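Local coordinates for transcriptional regulator, AraC family (Pseudomonas putida, PDB 3GRA), which probably acts as a sequence-specific DNA-binding transcription factor of the AraC family, represented here by its DJ-1/PfpI-like domain, at residues V119-R132 with Q141-R155. Sequence-based numbering, arbitrary orientation.
Sequences VLDDYGCSIHPEQR and QTRITPASFTLDRDR
The Y123 ring swings away from its own carbonyl carbon, CG beside the backbone N (chi1 -87°), and slides between R153 and R155, whose chains bend at chi3 and chi2 respectively to cover its two faces. On one face the R153 guanidinium makes an off-centre cation-pi contact, R153 CZ lying 4.0 Å from the centroid of the Y123 ring with the planes 31° apart. R155 CG presses on the opposite face as a CH-pi contact, 3.5 Å from the centroid. The phenol OH of Y123 donates to the syn lone pair of D154 OD1 at 2.6 Å, fixing the outer end of the ring. Replacing the ring with an alanine is likely to leave D154 OD1 without its hydroxyl partner, and the R153 guanidinium and R155 CG without the ring between them.

D152 holds R153 side-on through NE and NH2, while D152 OD2 also accepts G124 N at 2.9 Å, the two donors arriving from opposite faces of the carboxylate. R153 NH2 further reaches D122 O in the carbonyl plane at 2.9 Å. R143 NH1 forms a salt bridge to D122 OD1 from above the D122 carboxylate plane, and a long charge contact from R143 to D152 links this pair to R153, making a four-residue network. Deeper in, S126 OG donates to A147 O at 2.7 Å. Between backbones, R143 N donates to Y123 O, and T145 N to C125 O at 2.8 Å; helix 132-138 packs on C125 and I144. The short, weakly bonded parallel strands 123-125 and 142-144, joined by that helix, form a beta-alpha-beta unit set against 149-152, an edge strand of the main sheet within this chain, in this DJ-1/PfpI-family domain.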
loop_
_atom_site.group_PDB
_atom_site.type_symbol
_atom_site.label_atom_id
_atom_site.label_comp_id
_atom_site.label_asym_id
_atom_site.label_seq_id
_atom_site.Cartn_x
_atom_site.Cartn_y
_atom_site.Cartn_z
ATOM N N VAL A 119 12.590 20.629 -11.231
ATOM C CA VAL A 119 13.602 19.588 -11.352
ATOM C C VAL A 119 13.310 18.632 -12.513
ATOM O O VAL A 119 14.015 17.646 -12.708
ATOM C CB VAL A 119 13.724 18.759 -10.043
ATOM C CG1 VAL A 119 14.077 19.670 -8.884
ATOM C CG2 VAL A 119 12.411 18.020 -9.762
ATOM N N LEU A 120 12.259 18.915 -13.272
ATOM C CA LEU A 120 11.901 18.088 -14.421
ATOM C C LEU A 120 12.071 18.897 -15.706
ATOM O O LEU A 120 11.501 18.567 -16.748
ATOM C CB LEU A 120 10.451 17.597 -14.314
ATOM C CG LEU A 120 10.118 16.522 -13.277
ATOM C CD1 LEU A 120 8.627 16.236 -13.311
ATOM C CD2 LEU A 120 10.911 15.253 -13.561
ATOM N N ASP A 121 12.857 19.962 -15.619
ATOM C CA ASP A 121 13.108 20.809 -16.769
ATOM C C ASP A 121 13.902 20.051 -17.801
ATOM O O ASP A 121 15.059 19.701 -17.573
ATOM C CB ASP A 121 13.870 22.062 -16.357
ATOM C CG ASP A 121 12.967 23.120 -15.775
ATOM O OD1 ASP A 121 11.766 22.838 -15.578
ATOM O OD2 ASP A 121 13.463 24.237 -15.517
ATOM N N ASP A 122 13.260 19.801 -18.937
ATOM C CA ASP A 122 13.861 19.084 -20.048
ATOM C C ASP A 122 13.982 17.609 -19.707
ATOM O O ASP A 122 14.987 16.948 -20.005
ATOM C CB ASP A 122 15.227 19.682 -20.380
ATOM C CG ASP A 122 15.725 19.265 -21.745
ATOM O OD1 ASP A 122 14.944 19.362 -22.719
ATOM O OD2 ASP A 122 16.897 18.850 -21.848
ATOM N N TYR A 123 12.932 17.098 -19.076
ATOM C CA TYR A 123 12.861 15.694 -18.674
ATOM C C TYR A 123 11.482 15.164 -19.029
ATOM O O TYR A 123 10.521 15.931 -19.186
ATOM C CB TYR A 123 13.039 15.558 -17.164
ATOM C CG TYR A 123 14.462 15.461 -16.647
ATOM C CD1 TYR A 123 15.125 14.232 -16.603
ATOM C CD2 TYR A 123 15.103 16.578 -16.095
ATOM C CE1 TYR A 123 16.377 14.107 -16.012
ATOM C CE2 TYR A 123 16.350 16.470 -15.499
ATOM C CZ TYR A 123 16.987 15.230 -15.452
ATOM O OH TYR A 123 18.200 15.098 -14.799
ATOM N N GLY A 124 11.382 13.849 -19.155
ATOM C CA GLY A 124 10.094 13.255 -19.437
ATOM C C GLY A 124 9.590 12.792 -18.088
ATOM O O GLY A 124 10.366 12.726 -17.140
ATOM N N CYS A 125 8.301 12.495 -17.985
ATOM C CA CYS A 125 7.740 12.005 -16.737
ATOM C C CYS A 125 6.351 11.447 -16.986
ATOM O O CYS A 125 5.751 11.672 -18.039
ATOM C CB CYS A 125 7.648 13.124 -15.685
ATOM S SG CYS A 125 6.270 14.315 -15.922
ATOM N N SER A 126 5.854 10.723 -15.992
ATOM C CA SER A 126 4.526 10.132 -16.024
ATOM C C SER A 126 3.752 10.735 -14.865
ATOM O O SER A 126 4.282 10.900 -13.763
ATOM C CB SER A 126 4.595 8.607 -15.853
ATOM O OG SER A 126 4.994 7.981 -17.055
ATOM N N ILE A 127 2.496 11.057 -15.108
ATOM C CA ILE A 127 1.675 11.653 -14.063
ATOM C C ILE A 127 0.229 11.275 -14.280
ATOM O O ILE A 127 -0.191 11.042 -15.402
ATOM C CB ILE A 127 1.794 13.207 -14.094
ATOM C CG1 ILE A 127 0.985 13.827 -12.956
ATOM C CG2 ILE A 127 1.310 13.732 -15.433
ATOM C CD1 ILE A 127 1.163 15.355 -12.833
ATOM N N HIS A 128 -0.527 11.192 -13.197
ATOM C CA HIS A 128 -1.932 10.885 -13.319
ATOM C C HIS A 128 -2.564 11.983 -14.182
ATOM O O HIS A 128 -2.184 13.147 -14.087
ATOM C CB HIS A 128 -2.610 10.887 -11.951
ATOM C CG HIS A 128 -4.027 10.409 -12.001
ATOM N ND1 HIS A 128 -4.367 9.075 -11.899
ATOM C CD2 HIS A 128 -5.183 11.074 -12.238
ATOM C CE1 HIS A 128 -5.669 8.940 -12.075
ATOM N NE2 HIS A 128 -6.187 10.139 -12.284
ATOM N N PRO A 129 -3.527 11.615 -15.042
ATOM C CA PRO A 129 -4.238 12.543 -15.938
ATOM C C PRO A 129 -4.874 13.755 -15.241
ATOM O O PRO A 129 -4.864 14.865 -15.775
ATOM C CB PRO A 129 -5.281 11.642 -16.596
ATOM C CG PRO A 129 -4.528 10.327 -16.705
ATOM C CD PRO A 129 -3.921 10.221 -15.314
ATOM N N GLU A 130 -5.414 13.543 -14.045
ATOM C CA GLU A 130 -6.063 14.623 -13.296
ATOM C C GLU A 130 -5.134 15.823 -13.119
ATOM O O GLU A 130 -5.599 16.967 -13.079
ATOM C CB GLU A 130 -6.516 14.109 -11.923
ATOM C CG GLU A 130 -7.522 14.996 -11.179
ATOM C CD GLU A 130 -8.869 15.092 -11.882
ATOM O OE1 GLU A 130 -9.347 14.056 -12.399
ATOM O OE2 GLU A 130 -9.453 16.201 -11.908
ATOM N N GLN A 131 -3.829 15.578 -13.037
ATOM C CA GLN A 131 -2.882 16.674 -12.842
ATOM C C GLN A 131 -1.998 16.996 -14.040
ATOM O O GLN A 131 -1.076 17.795 -13.933
ATOM C CB GLN A 131 -1.996 16.396 -11.620
ATOM C CG GLN A 131 -2.652 16.682 -10.259
ATOM C CD GLN A 131 -3.655 15.616 -9.833
ATOM O OE1 GLN A 131 -3.287 14.464 -9.586
ATOM N NE2 GLN A 131 -4.933 16.000 -9.739
ATOM N N ARG A 132 -2.282 16.385 -15.183
ATOM C CA ARG A 132 -1.487 16.607 -16.384
ATOM C C ARG A 132 -1.555 18.052 -16.873
ATOM O O ARG A 132 -0.532 18.659 -17.200
ATOM C CB ARG A 132 -1.959 15.660 -17.492
ATOM C CG ARG A 132 -1.058 15.568 -18.717
ATOM C CD ARG A 132 -1.773 14.811 -19.834
ATOM N NE ARG A 132 -2.225 13.494 -19.393
ATOM C CZ ARG A 132 -3.349 12.906 -19.799
ATOM N NH1 ARG A 132 -4.150 13.523 -20.658
ATOM N NH2 ARG A 132 -3.671 11.694 -19.354
ATOM N N GLN A 141 8.748 23.185 -19.648
ATOM C CA GLN A 141 9.921 22.425 -20.081
ATOM C C GLN A 141 9.856 20.930 -19.760
ATOM O O GLN A 141 10.798 20.190 -20.046
ATOM C CB GLN A 141 11.202 23.008 -19.471
ATOM C CG GLN A 141 11.646 24.325 -20.076
ATOM C CD GLN A 141 12.990 24.786 -19.536
ATOM O OE1 GLN A 141 14.009 24.103 -19.692
ATOM N NE2 GLN A 141 13.000 25.948 -18.894
ATOM N N THR A 142 8.755 20.490 -19.164
ATOM C CA THR A 142 8.590 19.083 -18.814
ATOM C C THR A 142 7.679 18.383 -19.812
ATOM O O THR A 142 6.580 18.853 -20.098
ATOM C CB THR A 142 7.981 18.916 -17.408
ATOM O OG1 THR A 142 8.842 19.518 -16.435
ATOM C CG2 THR A 142 7.810 17.446 -17.077
ATOM N N ARG A 143 8.141 17.256 -20.330
ATOM C CA ARG A 143 7.371 16.477 -21.288
ATOM C C ARG A 143 6.538 15.431 -20.563
ATOM O O ARG A 143 6.971 14.851 -19.568
ATOM C CB ARG A 143 8.318 15.799 -22.283
ATOM C CG ARG A 143 9.268 16.780 -22.938
ATOM C CD ARG A 143 10.312 16.082 -23.762
ATOM N NE ARG A 143 11.290 15.377 -22.938
ATOM C CZ ARG A 143 12.453 15.885 -22.548
ATOM N NH1 ARG A 143 12.797 17.120 -22.902
ATOM N NH2 ARG A 143 13.289 15.144 -21.829
ATOM N N ILE A 144 5.328 15.215 -21.057
ATOM C CA ILE A 144 4.434 14.241 -20.472
ATOM C C ILE A 144 4.521 12.987 -21.319
ATOM O O ILE A 144 4.177 13.005 -22.509
ATOM C CB ILE A 144 2.968 14.731 -20.480
ATOM C CG1 ILE A 144 2.870 16.125 -19.852
ATOM C CG2 ILE A 144 2.101 13.759 -19.704
ATOM C CD1 ILE A 144 3.324 16.179 -18.433
ATOM N N THR A 145 4.991 11.903 -20.714
ATOM C CA THR A 145 5.111 10.635 -21.420
ATOM C C THR A 145 3.737 9.993 -21.551
ATOM O O THR A 145 2.974 9.963 -20.596
ATOM C CB THR A 145 5.980 9.642 -20.651
ATOM O OG1 THR A 145 7.210 10.271 -20.274
ATOM C CG2 THR A 145 6.268 8.405 -21.516
ATOM N N PRO A 146 3.399 9.479 -22.742
ATOM C CA PRO A 146 2.087 8.842 -22.887
ATOM C C PRO A 146 2.122 7.384 -22.408
ATOM O O PRO A 146 1.752 6.479 -23.147
ATOM C CB PRO A 146 1.805 8.962 -24.386
ATOM C CG PRO A 146 3.159 8.933 -24.991
ATOM C CD PRO A 146 4.024 9.733 -24.054
ATOM N N ALA A 147 2.567 7.169 -21.173
ATOM C CA ALA A 147 2.671 5.823 -20.581
ATOM C C ALA A 147 2.651 5.917 -19.046
ATOM O O ALA A 147 2.994 6.953 -18.474
ATOM C CB ALA A 147 3.971 5.135 -21.049
ATOM N N SER A 148 2.299 4.822 -18.381
ATOM C CA SER A 148 2.171 4.824 -16.925
ATOM C C SER A 148 3.431 5.036 -16.058
ATOM O O SER A 148 3.309 5.369 -14.878
ATOM C CB SER A 148 1.440 3.552 -16.483
ATOM O OG SER A 148 2.269 2.408 -16.645
ATOM N N PHE A 149 4.620 4.812 -16.609
ATOM C CA PHE A 149 5.860 5.041 -15.855
ATOM C C PHE A 149 6.903 5.654 -16.771
ATOM O O PHE A 149 6.754 5.619 -17.979
ATOM C CB PHE A 149 6.418 3.766 -15.209
ATOM C CG PHE A 149 6.806 2.696 -16.187
ATOM C CD1 PHE A 149 8.138 2.298 -16.325
ATOM C CD2 PHE A 149 5.839 2.054 -16.938
ATOM C CE1 PHE A 149 8.498 1.269 -17.194
ATOM C CE2 PHE A 149 6.176 1.019 -17.812
ATOM C CZ PHE A 149 7.510 0.623 -17.942
ATOM N N THR A 150 7.947 6.227 -16.180
ATOM C CA THR A 150 8.999 6.899 -16.930
ATOM C C THR A 150 10.346 6.792 -16.218
ATOM O O THR A 150 10.471 7.146 -15.046
ATOM C CB THR A 150 8.668 8.414 -17.111
ATOM O OG1 THR A 150 7.493 8.558 -17.919
ATOM C CG2 THR A 150 9.858 9.157 -17.779
ATOM N N LEU A 151 11.343 6.309 -16.946
ATOM C CA LEU A 151 12.689 6.137 -16.425
ATOM C C LEU A 151 13.586 6.991 -17.292
ATOM O O LEU A 151 14.136 6.526 -18.286
ATOM C CB LEU A 151 13.106 4.677 -16.534
ATOM C CG LEU A 151 12.135 3.675 -15.901
ATOM C CD1 LEU A 151 12.304 2.329 -16.577
ATOM C CD2 LEU A 151 12.365 3.597 -14.386
ATOM N N ASP A 152 13.704 8.258 -16.923
ATOM C CA ASP A 152 14.518 9.189 -17.679
ATOM C C ASP A 152 15.685 9.667 -16.834
ATOM O O ASP A 152 15.553 10.602 -16.055
ATOM C CB ASP A 152 13.654 10.369 -18.126
ATOM C CG ASP A 152 14.426 11.382 -18.933
ATOM O OD1 ASP A 152 15.489 11.022 -19.484
ATOM O OD2 ASP A 152 13.960 12.535 -19.028
ATOM N N ARG A 153 16.818 8.989 -16.978
ATOM C CA ARG A 153 18.030 9.334 -16.244
ATOM C C ARG A 153 17.836 9.232 -14.740
ATOM O O ARG A 153 17.624 8.139 -14.205
ATOM C CB ARG A 153 18.479 10.744 -16.639
ATOM C CG ARG A 153 19.016 10.786 -18.059
ATOM C CD ARG A 153 19.131 12.194 -18.591
ATOM N NE ARG A 153 17.825 12.728 -18.969
ATOM C CZ ARG A 153 17.625 13.985 -19.337
ATOM N NH1 ARG A 153 18.648 14.820 -19.377
ATOM N NH2 ARG A 153 16.402 14.410 -19.640
ATOM N N ASP A 154 17.907 10.373 -14.061
ATOM C CA ASP A 154 17.736 10.407 -12.613
ATOM C C ASP A 154 16.376 11.017 -12.213
ATOM O O ASP A 154 16.250 11.667 -11.175
ATOM C CB ASP A 154 18.901 11.171 -11.970
ATOM C CG ASP A 154 19.078 12.539 -12.555
ATOM O OD1 ASP A 154 18.372 12.864 -13.539
ATOM O OD2 ASP A 154 19.922 13.299 -12.039
ATOM N N ARG A 155 15.372 10.794 -13.056
ATOM C CA ARG A 155 14.016 11.246 -12.787
ATOM C C ARG A 155 13.065 10.086 -13.103
ATOM O O ARG A 155 12.802 9.747 -14.266
ATOM C CB ARG A 155 13.675 12.494 -13.605
ATOM C CG ARG A 155 14.525 13.721 -13.234
ATOM C CD ARG A 155 14.277 14.235 -11.803
ATOM N NE ARG A 155 15.235 15.291 -11.448
ATOM C CZ ARG A 155 16.458 15.071 -10.955
ATOM N NH1 ARG A 155 16.888 13.839 -10.732
ATOM N NH2 ARG A 155 17.273 16.085 -10.714
HETATM O O HOH W 1 10.271 10.977 -14.781
HETATM O O HOH W 2 1.318 9.814 -18.115
#